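Local coordinates for periplasmic binding protein (Agrobacterium tumefaciens str. B6, PDB 5L9G), which probably delivers the opine mannopine, which it binds in the cleft between two lobes, to an ABC transporter for uptake into the bacterium, at residues V72-I81 against T251-H262; D22-Q33 against I50-Q58. One frame throughout, in Å; residues are numbered along the deposited sequence.

Contact 1 of 2, residues V72-I81 against T251-H262; sequences VTWDIIQIGI and TDGYAIVKGAPH. With MO0 (mannopine), chain C.
Gln78 and Asp252 meet beside bound mannopine, on neighbouring antiparallel strands of a sheet arranged as in type II periplasmic binding proteins. The Asp252 carboxylate suits a polyhydroxyl ligand carrying N-H groups: its OD2 takes mannopine N at 2.8 Å and mannopine NE2 at 2.9 Å, while OD1 faces the sugar-derived chain. Gln78 sends CG away from its backbone N, then bends at chi2 (-87°) so that its amide reaches across; NE2 gives OAM a weak hydrogen bond. The carbonyl side of the same amide is fixed by two donors, Ser27 OG and the indole N-H of Trp32, which hold its rotation. Gly80, having no side chain, leaves the Gln78 and Asp252 face of the strand to mannopine, where a CB would crowd OAE, and its N binds OAB at 2.8 Å.

Behind the ligand the two strands are zipped by backbone bonds. Ile77 and Ala255 exchange a reciprocal pair, as do Ile79 and Gly253. On the face of Gln78, the Tyr254 ring lies obliquely against Ile76, with Tyr254 CD1 3.7 Å from Ile76 CG2, and its OH continues to Trp41. Val257 uses both branches: CG2 meets Ile77 CG2 at 3.6 Å, and CG1 meets Val72 CG1. Val257 also opens a type II turn that closes at Ala260, with Gly259 supplying the positive phi. His262 then stands at the N-cap of helix 263-273. Asp75 bridges strands and helix, for OD2 receives Val24 N, while OD1 accepts His262 N at 2.8 Å on its syn side, 31° out of the carboxylate plane.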
loop_
_atom_site.group_PDB
_atom_site.type_symbol
_atom_site.label_atom_id
_atom_site.label_comp_id
_atom_site.label_asym_id
_atom_site.label_seq_id
_atom_site.Cartn_x
_atom_site.Cartn_y
_atom_site.Cartn_z
ATOM N N VAL A 72 -10.757 -15.260 16.826
ATOM C CA VAL A 72 -9.565 -14.645 16.236
ATOM C C VAL A 72 -8.523 -15.747 15.969
ATOM O O VAL A 72 -8.106 -16.440 16.904
ATOM C CB VAL A 72 -8.996 -13.482 17.103
ATOM C CG1 VAL A 72 -7.677 -12.962 16.532
ATOM C CG2 VAL A 72 -10.008 -12.345 17.233
ATOM N N THR A 73 -8.135 -15.919 14.692
ATOM C CA THR A 73 -7.123 -16.905 14.288
ATOM C C THR A 73 -5.811 -16.228 13.879
ATOM O O THR A 73 -4.754 -16.830 14.012
ATOM C CB THR A 73 -7.646 -17.898 13.216
ATOM O OG1 THR A 73 -8.126 -17.190 12.075
ATOM C CG2 THR A 73 -8.729 -18.827 13.749
ATOM N N TRP A 74 -5.875 -14.974 13.406
ATOM C CA TRP A 74 -4.685 -14.220 12.991
ATOM C C TRP A 74 -3.966 -13.614 14.190
ATOM O O TRP A 74 -4.618 -13.170 15.141
ATOM C CB TRP A 74 -5.087 -13.086 12.040
ATOM C CG TRP A 74 -5.605 -13.527 10.702
ATOM C CD1 TRP A 74 -5.445 -14.747 10.111
ATOM C CD2 TRP A 74 -6.283 -12.702 9.749
ATOM N NE1 TRP A 74 -6.021 -14.744 8.863
ATOM C CE2 TRP A 74 -6.539 -13.500 8.612
ATOM C CE3 TRP A 74 -6.748 -11.372 9.766
ATOM C CZ2 TRP A 74 -7.228 -13.011 7.500
ATOM C CZ3 TRP A 74 -7.404 -10.880 8.648
ATOM C CH2 TRP A 74 -7.649 -11.699 7.538
ATOM N N ASP A 75 -2.625 -13.605 14.153
ATOM C CA ASP A 75 -1.841 -12.956 15.210
ATOM C C ASP A 75 -1.342 -11.612 14.693
ATOM O O ASP A 75 -1.781 -10.563 15.177
ATOM C CB ASP A 75 -0.673 -13.837 15.664
ATOM C CG ASP A 75 -1.123 -15.058 16.450
ATOM O OD1 ASP A 75 -1.816 -14.889 17.459
ATOM O OD2 ASP A 75 -0.874 -16.161 15.992
ATOM N N ILE A 76 -0.461 -11.643 13.684
ATOM C CA ILE A 76 0.082 -10.433 13.052
ATOM C C ILE A 76 -0.620 -10.172 11.722
ATOM O O ILE A 76 -0.736 -11.071 10.881
ATOM C CB ILE A 76 1.631 -10.530 12.863
ATOM C CG1 ILE A 76 2.354 -10.801 14.207
ATOM C CG2 ILE A 76 2.197 -9.277 12.118
ATOM C CD1 ILE A 76 3.783 -11.308 14.085
ATOM N N ILE A 77 -1.025 -8.914 11.504
ATOM C CA ILE A 77 -1.602 -8.493 10.230
ATOM C C ILE A 77 -0.762 -7.372 9.657
ATOM O O ILE A 77 -0.343 -6.464 10.397
ATOM C CB ILE A 77 -3.109 -8.099 10.311
ATOM C CG1 ILE A 77 -3.386 -7.036 11.423
ATOM C CG2 ILE A 77 -3.983 -9.352 10.472
ATOM C CD1 ILE A 77 -4.801 -6.415 11.408
ATOM N N GLN A 78 -0.503 -7.447 8.344
ATOM C CA GLN A 78 0.190 -6.367 7.660
ATOM C C GLN A 78 -0.920 -5.471 7.122
ATOM O O GLN A 78 -1.754 -5.920 6.335
ATOM C CB GLN A 78 1.099 -6.888 6.537
ATOM C CG GLN A 78 1.860 -5.775 5.828
ATOM C CD GLN A 78 1.025 -5.212 4.699
ATOM O OE1 GLN A 78 0.701 -5.924 3.749
ATOM N NE2 GLN A 78 0.570 -3.976 4.832
ATOM N N ILE A 79 -0.944 -4.214 7.572
ATOM C CA ILE A 79 -1.933 -3.230 7.130
ATOM C C ILE A 79 -1.259 -1.967 6.603
ATOM O O ILE A 79 -0.055 -1.768 6.814
ATOM C CB ILE A 79 -2.966 -2.901 8.267
ATOM C CG1 ILE A 79 -2.273 -2.309 9.528
ATOM C CG2 ILE A 79 -3.851 -4.133 8.591
ATOM C CD1 ILE A 79 -3.236 -1.602 10.560
ATOM N N GLY A 80 -2.039 -1.115 5.937
ATOM C CA GLY A 80 -1.548 0.178 5.473
ATOM C C GLY A 80 -1.667 1.175 6.621
ATOM O O GLY A 80 -2.592 1.081 7.446
ATOM N N ILE A 81 -0.723 2.124 6.703
ATOM C CA ILE A 81 -0.705 3.144 7.763
ATOM C C ILE A 81 -2.037 3.902 7.881
ATOM O O ILE A 81 -2.390 4.338 8.982
ATOM C CB ILE A 81 0.507 4.114 7.588
ATOM C CG1 ILE A 81 0.779 4.937 8.875
ATOM C CG2 ILE A 81 0.357 5.005 6.330
ATOM C CD1 ILE A 81 2.076 5.789 8.894
ATOM N N THR A 251 2.943 3.944 3.412
ATOM C CA THR A 251 3.673 3.221 4.443
ATOM C C THR A 251 2.882 1.976 4.816
ATOM O O THR A 251 1.694 2.062 5.130
ATOM C CB THR A 251 3.951 4.124 5.670
ATOM O OG1 THR A 251 4.643 5.294 5.249
ATOM C CG2 THR A 251 4.771 3.415 6.747
ATOM N N ASP A 252 3.526 0.816 4.745
ATOM C CA ASP A 252 2.908 -0.434 5.195
ATOM C C ASP A 252 3.585 -0.811 6.494
ATOM O O ASP A 252 4.718 -0.391 6.763
ATOM C CB ASP A 252 3.076 -1.555 4.160
ATOM C CG ASP A 252 1.966 -1.637 3.127
ATOM O OD1 ASP A 252 0.870 -1.072 3.380
ATOM O OD2 ASP A 252 2.180 -2.280 2.087
ATOM N N GLY A 253 2.912 -1.632 7.279
ATOM C CA GLY A 253 3.464 -2.056 8.549
ATOM C C GLY A 253 2.657 -3.151 9.166
ATOM O O GLY A 253 1.750 -3.691 8.521
ATOM N N TYR A 254 2.997 -3.477 10.420
ATOM C CA TYR A 254 2.400 -4.594 11.146
ATOM C C TYR A 254 1.655 -4.162 12.393
ATOM O O TYR A 254 2.082 -3.241 13.102
ATOM C CB TYR A 254 3.470 -5.615 11.551
ATOM C CG TYR A 254 4.204 -6.249 10.384
ATOM C CD1 TYR A 254 3.538 -7.076 9.484
ATOM C CD2 TYR A 254 5.561 -6.017 10.179
ATOM C CE1 TYR A 254 4.210 -7.681 8.419
ATOM C CE2 TYR A 254 6.241 -6.601 9.104
ATOM C CZ TYR A 254 5.560 -7.437 8.232
ATOM O OH TYR A 254 6.224 -8.008 7.167
ATOM N N ALA A 255 0.590 -4.908 12.701
ATOM C CA ALA A 255 -0.227 -4.729 13.905
ATOM C C ALA A 255 -0.567 -6.131 14.407
ATOM O O ALA A 255 -0.486 -7.098 13.637
ATOM C CB ALA A 255 -1.501 -3.975 13.565
ATOM N N ILE A 256 -0.927 -6.233 15.694
ATOM C CA ILE A 256 -1.336 -7.506 16.290
ATOM C C ILE A 256 -2.836 -7.426 16.536
ATOM O O ILE A 256 -3.318 -6.420 17.046
ATOM C CB ILE A 256 -0.468 -7.885 17.519
ATOM C CG1 ILE A 256 0.963 -8.248 17.031
ATOM C CG2 ILE A 256 -1.101 -9.047 18.323
ATOM C CD1 ILE A 256 2.025 -8.365 18.110
ATOM N N VAL A 257 -3.576 -8.443 16.079
ATOM C CA VAL A 257 -5.037 -8.504 16.181
ATOM C C VAL A 257 -5.476 -8.611 17.649
ATOM O O VAL A 257 -4.887 -9.383 18.413
ATOM C CB VAL A 257 -5.635 -9.632 15.287
ATOM C CG1 VAL A 257 -7.165 -9.600 15.296
ATOM C CG2 VAL A 257 -5.118 -9.526 13.853
ATOM N N LYS A 258 -6.481 -7.794 18.050
ATOM C CA LYS A 258 -7.046 -7.815 19.406
ATOM C C LYS A 258 -7.562 -9.227 19.687
ATOM O O LYS A 258 -8.379 -9.746 18.927
ATOM C CB LYS A 258 -8.180 -6.786 19.533
ATOM C CG LYS A 258 -8.656 -6.568 20.972
ATOM C CD LYS A 258 -8.139 -5.252 21.530
ATOM C CE LYS A 258 -8.169 -5.214 23.036
ATOM N NZ LYS A 258 -7.622 -3.935 23.554
ATOM N N GLY A 259 -7.049 -9.837 20.752
ATOM C CA GLY A 259 -7.409 -11.192 21.144
ATOM C C GLY A 259 -6.642 -12.256 20.385
ATOM O O GLY A 259 -7.074 -13.416 20.359
ATOM N N ALA A 260 -5.481 -11.872 19.770
ATOM C CA ALA A 260 -4.596 -12.775 19.013
ATOM C C ALA A 260 -4.311 -14.024 19.870
ATOM O O ALA A 260 -3.941 -13.872 21.039
ATOM C CB ALA A 260 -3.287 -12.088 18.672
ATOM N N PRO A 261 -4.491 -15.254 19.328
ATOM C CA PRO A 261 -4.275 -16.458 20.163
ATOM C C PRO A 261 -2.843 -16.662 20.661
ATOM O O PRO A 261 -2.639 -17.255 21.720
ATOM C CB PRO A 261 -4.749 -17.614 19.270
ATOM C CG PRO A 261 -4.710 -17.069 17.881
ATOM C CD PRO A 261 -4.950 -15.606 17.967
ATOM N N HIS A 262 -1.858 -16.168 19.904
ATOM C CA HIS A 262 -0.439 -16.287 20.239
ATOM C C HIS A 262 0.149 -14.890 20.369
ATOM O O HIS A 262 1.231 -14.620 19.844
ATOM C CB HIS A 262 0.301 -17.106 19.161
ATOM C CG HIS A 262 -0.432 -18.335 18.725
ATOM N ND1 HIS A 262 -0.398 -19.495 19.473
ATOM C CD2 HIS A 262 -1.211 -18.539 17.637
ATOM C CE1 HIS A 262 -1.138 -20.372 18.814
ATOM N NE2 HIS A 262 -1.643 -19.846 17.700
HETATM O OAB MO0 C . -4.532 -2.349 5.361
HETATM C CAF MO0 C . -5.023 -3.440 4.630
HETATM C CAG MO0 C . -4.586 -3.433 3.176
HETATM O OAC MO0 C . -5.488 -2.708 2.415
HETATM C CAH MO0 C . -3.145 -3.039 2.956
HETATM O OAM MO0 C . -2.284 -3.824 3.694
HETATM C CAI MO0 C . -2.700 -2.969 1.496
HETATM O OAD MO0 C . -2.799 -4.218 0.881
HETATM C CAJ MO0 C . -1.340 -2.349 1.343
HETATM O OAE MO0 C . -1.359 -1.057 1.879
HETATM C CAK MO0 C . -0.791 -2.356 -0.091
HETATM N N MO0 C . 0.568 -2.913 -0.079
HETATM C CA MO0 C . 1.270 -2.746 -1.375
HETATM C C MO0 C . 1.275 -4.051 -2.135
HETATM O O MO0 C . 0.611 -5.016 -1.700
HETATM C CB MO0 C . 2.669 -2.198 -1.229
HETATM C CG MO0 C . 3.661 -3.238 -0.752
HETATM C CD MO0 C . 4.880 -2.652 -0.131
HETATM O OE1 MO0 C . 6.040 -2.576 -0.914
HETATM N NE2 MO0 C . 4.928 -2.241 1.040
HETATM O OXT MO0 C . 1.886 -4.169 -3.243
#

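Contact 2 of 2, residues D22-Q33 against I50-Q58; sequences DVVIASSGGGWQ and ITYTQDTFQ. With MO0 (mannopine), chain C; EDO (1,2-ethanediol), chain E.
Gln33 lays its amide alongside that of Gln54, the two side chains running past each other in opposite directions with their planes 37° apart. A glutamine suits this place because it can donate twice and accept as well. One bond from NE2 runs to Gln54 OE1 at 3.0 Å, on a lone pair in the carbonyl plane; the other goes to Asp55 O at 2.9 Å, from above the plane of that carbonyl. OE1 receives Gly29 N from the loop before the helix, and with both NE2 partners near the amide plane the rotation of the group is set within this beta-alpha-beta unit.

At the opposite end, Asp22 clasps two threonine hydroxyls through the anti sides of its carboxylate: Thr51 OG1 at OD1, 2.7 Å, and Thr53 OG1 at OD2, 2.8 Å. Between these ends the strands pair in parallel through backbone hydrogen bonds. Past them the chain reaches mannopine. Gln58, bent at chi2 (-56°), turns its NE2 back to Ser28 O at 2.9 Å, while a water donates to its OE1 and also bonds Ser28 OG; Gln58 O accepts mannopine OAC. From helix 30-48, Trp32 spreads one broad indole face, suited to the ligand's CH2 groups, with mannopine CG over the ring centre, 3.4 Å above its plane. Phe57 brings CD1 to Ala26 CB at 3.8 Å.

Strand 52-56 pairs with 23-27, whose other side is bonded to strand 76-80. Helix 30-48 packs on Ile25 and on Tyr52, whose OH it binds through Asp37, and helix 263-273 packs against Val23, Ile25 and Ile50.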
loop_
_atom_site.group_PDB
_atom_site.type_symbol
_atom_site.label_atom_id
_atom_site.label_comp_id
_atom_site.label_asym_id
_atom_site.label_seq_id
_atom_site.Cartn_x
_atom_site.Cartn_y
_atom_site.Cartn_z
ATOM N N ASP A 22 1.291 -22.482 15.982
ATOM C CA ASP A 22 2.033 -21.534 15.150
ATOM C C ASP A 22 1.510 -20.107 15.301
ATOM O O ASP A 22 0.303 -19.909 15.447
ATOM C CB ASP A 22 1.883 -21.898 13.663
ATOM C CG ASP A 22 2.412 -23.251 13.221
ATOM O OD1 ASP A 22 3.322 -23.781 13.891
ATOM O OD2 ASP A 22 1.954 -23.747 12.167
ATOM N N VAL A 23 2.401 -19.113 15.176
ATOM C CA VAL A 23 2.016 -17.695 15.112
ATOM C C VAL A 23 1.456 -17.531 13.695
ATOM O O VAL A 23 2.090 -17.998 12.740
ATOM C CB VAL A 23 3.202 -16.718 15.367
ATOM C CG1 VAL A 23 2.815 -15.269 15.046
ATOM C CG2 VAL A 23 3.720 -16.833 16.793
ATOM N N VAL A 24 0.268 -16.916 13.549
ATOM C CA VAL A 24 -0.313 -16.719 12.219
ATOM C C VAL A 24 -0.031 -15.284 11.767
ATOM O O VAL A 24 -0.400 -14.329 12.466
ATOM C CB VAL A 24 -1.828 -17.085 12.161
ATOM C CG1 VAL A 24 -2.392 -16.882 10.753
ATOM C CG2 VAL A 24 -2.076 -18.523 12.636
ATOM N N ILE A 25 0.635 -15.138 10.606
ATOM C CA ILE A 25 0.950 -13.816 10.021
ATOM C C ILE A 25 0.266 -13.679 8.657
ATOM O O ILE A 25 0.258 -14.621 7.864
ATOM C CB ILE A 25 2.487 -13.547 10.023
ATOM C CG1 ILE A 25 2.824 -12.106 9.563
ATOM C CG2 ILE A 25 3.278 -14.634 9.225
ATOM C CD1 ILE A 25 4.121 -11.612 10.119
ATOM N N ALA A 26 -0.341 -12.519 8.392
ATOM C CA ALA A 26 -1.054 -12.342 7.150
ATOM C C ALA A 26 -0.728 -11.041 6.432
ATOM O O ALA A 26 -0.685 -9.981 7.052
ATOM C CB ALA A 26 -2.559 -12.460 7.373
ATOM N N SER A 27 -0.513 -11.126 5.117
ATOM C CA SER A 27 -0.324 -9.926 4.298
ATOM C C SER A 27 -1.254 -10.080 3.075
ATOM O O SER A 27 -2.245 -10.816 3.170
ATOM C CB SER A 27 1.149 -9.670 3.972
ATOM O OG SER A 27 1.368 -8.487 3.217
ATOM N N SER A 28 -0.961 -9.431 1.951
ATOM C CA SER A 28 -1.870 -9.421 0.811
ATOM C C SER A 28 -1.487 -10.327 -0.377
ATOM O O SER A 28 -2.043 -10.157 -1.468
ATOM C CB SER A 28 -2.084 -7.983 0.334
ATOM O OG SER A 28 -0.921 -7.506 -0.323
ATOM N N GLY A 29 -0.586 -11.278 -0.145
ATOM C CA GLY A 29 -0.184 -12.282 -1.133
ATOM C C GLY A 29 0.760 -11.786 -2.206
ATOM O O GLY A 29 1.293 -10.665 -2.132
ATOM N N GLY A 30 0.994 -12.652 -3.190
ATOM C CA GLY A 30 1.846 -12.333 -4.328
ATOM C C GLY A 30 3.280 -11.997 -3.961
ATOM O O GLY A 30 3.766 -12.409 -2.886
ATOM N N GLY A 31 3.932 -11.237 -4.859
ATOM C CA GLY A 31 5.340 -10.846 -4.747
ATOM C C GLY A 31 5.692 -10.135 -3.446
ATOM O O GLY A 31 6.788 -10.330 -2.894
ATOM N N TRP A 32 4.771 -9.301 -2.960
ATOM C CA TRP A 32 4.959 -8.552 -1.717
ATOM C C TRP A 32 5.013 -9.487 -0.507
ATOM O O TRP A 32 5.915 -9.342 0.325
ATOM C CB TRP A 32 3.883 -7.462 -1.574
ATOM C CG TRP A 32 3.775 -6.796 -0.220
ATOM C CD1 TRP A 32 2.628 -6.596 0.489
ATOM C CD2 TRP A 32 4.841 -6.205 0.563
ATOM N NE1 TRP A 32 2.901 -5.906 1.651
ATOM C CE2 TRP A 32 4.248 -5.647 1.719
ATOM C CE3 TRP A 32 6.237 -6.094 0.396
ATOM C CZ2 TRP A 32 5.007 -5.020 2.736
ATOM C CZ3 TRP A 32 6.990 -5.488 1.407
ATOM C CH2 TRP A 32 6.377 -4.938 2.548
ATOM N N GLN A 33 4.073 -10.469 -0.422
ATOM C CA GLN A 33 4.061 -11.437 0.689
ATOM C C GLN A 33 5.294 -12.319 0.626
ATOM O O GLN A 33 5.890 -12.610 1.671
ATOM C CB GLN A 33 2.785 -12.271 0.710
ATOM C CG GLN A 33 2.715 -13.208 1.939
ATOM C CD GLN A 33 1.340 -13.317 2.521
ATOM O OE1 GLN A 33 0.491 -12.435 2.325
ATOM N NE2 GLN A 33 1.094 -14.396 3.264
ATOM N N ILE A 50 11.126 -20.303 16.403
ATOM C CA ILE A 50 9.658 -20.374 16.461
ATOM C C ILE A 50 9.088 -20.841 15.107
ATOM O O ILE A 50 9.776 -20.748 14.086
ATOM C CB ILE A 50 9.006 -19.039 16.950
ATOM C CG1 ILE A 50 9.158 -17.903 15.917
ATOM C CG2 ILE A 50 9.509 -18.614 18.341
ATOM C CD1 ILE A 50 8.022 -16.872 15.923
ATOM N N THR A 51 7.840 -21.344 15.106
ATOM C CA THR A 51 7.147 -21.771 13.890
ATOM C C THR A 51 6.001 -20.809 13.615
ATOM O O THR A 51 5.392 -20.285 14.553
ATOM C CB THR A 51 6.670 -23.230 13.960
ATOM O OG1 THR A 51 5.766 -23.384 15.066
ATOM C CG2 THR A 51 7.821 -24.219 14.033
ATOM N N TYR A 52 5.712 -20.578 12.332
ATOM C CA TYR A 52 4.658 -19.666 11.911
ATOM C C TYR A 52 3.901 -20.193 10.681
ATOM O O TYR A 52 4.437 -20.982 9.886
ATOM C CB TYR A 52 5.212 -18.219 11.683
ATOM C CG TYR A 52 6.107 -18.125 10.466
ATOM C CD1 TYR A 52 7.395 -18.648 10.485
ATOM C CD2 TYR A 52 5.628 -17.614 9.262
ATOM C CE1 TYR A 52 8.185 -18.674 9.339
ATOM C CE2 TYR A 52 6.409 -17.643 8.101
ATOM C CZ TYR A 52 7.692 -18.168 8.152
ATOM O OH TYR A 52 8.511 -18.173 7.061
ATOM N N THR A 53 2.649 -19.750 10.547
ATOM C CA THR A 53 1.741 -20.066 9.449
ATOM C C THR A 53 1.388 -18.750 8.749
ATOM O O THR A 53 1.191 -17.732 9.420
ATOM C CB THR A 53 0.503 -20.815 10.000
ATOM O OG1 THR A 53 0.824 -22.199 10.143
ATOM C CG2 THR A 53 -0.749 -20.673 9.115
ATOM N N GLN A 54 1.319 -18.769 7.412
ATOM C CA GLN A 54 0.924 -17.598 6.625
ATOM C C GLN A 54 -0.560 -17.658 6.243
ATOM O O GLN A 54 -1.123 -18.743 6.053
ATOM C CB GLN A 54 1.724 -17.537 5.314
ATOM C CG GLN A 54 3.199 -17.240 5.443
ATOM C CD GLN A 54 3.803 -17.141 4.067
ATOM O OE1 GLN A 54 3.392 -16.327 3.229
ATOM N NE2 GLN A 54 4.758 -18.008 3.783
ATOM N N ASP A 55 -1.166 -16.484 6.059
ATOM C CA ASP A 55 -2.505 -16.327 5.513
ATOM C C ASP A 55 -2.483 -15.065 4.636
ATOM O O ASP A 55 -1.476 -14.344 4.627
ATOM C CB ASP A 55 -3.593 -16.277 6.587
ATOM C CG ASP A 55 -4.979 -16.678 6.089
ATOM O OD1 ASP A 55 -5.120 -16.950 4.878
ATOM O OD2 ASP A 55 -5.918 -16.752 6.923
ATOM N N THR A 56 -3.544 -14.824 3.853
ATOM C CA THR A 56 -3.597 -13.636 2.987
ATOM C C THR A 56 -4.964 -12.992 3.120
ATOM O O THR A 56 -5.957 -13.688 3.379
ATOM C CB THR A 56 -3.284 -13.963 1.496
ATOM O OG1 THR A 56 -4.307 -14.825 1.010
ATOM C CG2 THR A 56 -1.893 -14.615 1.275
ATOM N N PHE A 57 -5.011 -11.663 2.955
ATOM C CA PHE A 57 -6.240 -10.876 3.012
ATOM C C PHE A 57 -5.997 -9.546 2.303
ATOM O O PHE A 57 -4.841 -9.122 2.145
ATOM C CB PHE A 57 -6.701 -10.635 4.468
ATOM C CG PHE A 57 -5.956 -9.556 5.224
ATOM C CD1 PHE A 57 -4.649 -9.761 5.655
ATOM C CD2 PHE A 57 -6.551 -8.311 5.469
ATOM C CE1 PHE A 57 -3.953 -8.745 6.320
ATOM C CE2 PHE A 57 -5.866 -7.310 6.158
ATOM C CZ PHE A 57 -4.564 -7.527 6.565
ATOM N N GLN A 58 -7.081 -8.876 1.910
ATOM C CA GLN A 58 -6.963 -7.600 1.197
ATOM C C GLN A 58 -7.526 -6.428 1.960
ATOM O O GLN A 58 -7.054 -5.303 1.785
ATOM C CB GLN A 58 -7.639 -7.661 -0.188
ATOM C CG GLN A 58 -7.103 -8.726 -1.147
ATOM C CD GLN A 58 -5.610 -8.595 -1.384
ATOM O OE1 GLN A 58 -5.068 -7.482 -1.534
ATOM N NE2 GLN A 58 -4.926 -9.722 -1.399
HETATM O OAB MO0 C . -4.532 -2.349 5.361
HETATM C CAF MO0 C . -5.023 -3.440 4.630
HETATM C CAG MO0 C . -4.586 -3.433 3.176
HETATM O OAC MO0 C . -5.488 -2.708 2.415
HETATM C CAH MO0 C . -3.145 -3.039 2.956
HETATM O OAM MO0 C . -2.284 -3.824 3.694
HETATM C CAI MO0 C . -2.700 -2.969 1.496
HETATM O OAD MO0 C . -2.799 -4.218 0.881
HETATM C CAJ MO0 C . -1.340 -2.349 1.343
HETATM O OAE MO0 C . -1.359 -1.057 1.879
HETATM C CAK MO0 C . -0.791 -2.356 -0.091
HETATM N N MO0 C . 0.568 -2.913 -0.079
HETATM C CA MO0 C . 1.270 -2.746 -1.375
HETATM C C MO0 C . 1.275 -4.051 -2.135
HETATM O O MO0 C . 0.611 -5.016 -1.700
HETATM C CB MO0 C . 2.669 -2.198 -1.229
HETATM C CG MO0 C . 3.661 -3.238 -0.752
HETATM C CD MO0 C . 4.880 -2.652 -0.131
HETATM O OE1 MO0 C . 6.040 -2.576 -0.914
HETATM N NE2 MO0 C . 4.928 -2.241 1.040
HETATM O OXT MO0 C . 1.886 -4.169 -3.243
HETATM C C1 EDO E . 11.072 -20.869 7.652
HETATM O O1 EDO E . 9.782 -20.664 7.079
HETATM C C2 EDO E . 11.020 -20.535 9.167
HETATM O O2 EDO E . 12.220 -19.910 9.576
HETATM O O HOH W 1 -2.674 -7.134 -2.691
#

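Overall arrangement
Both contacts belong to one sheet, in which strand 23-27 of contact 2 lies next to strand 76-80 of contact 1. Contact 1 is the more buried: antiparallel, lined with isoleucine and valine, and joining parts of the chain far apart in sequence. Contact 2 is a local parallel pairing nearer the surface, where side chains bond aspartate to threonines and glutamine to glutamine. Besides the shared ligand-side amide of Gln78, a polar link from Trp74 NE1 to Asp55 OD2 at 2.8 Å ties them together. Both contacts reach mannopine, contact 1 with a carboxylate, an amide and strand backbone, contact 2 with an indole face and a loop carbonyl.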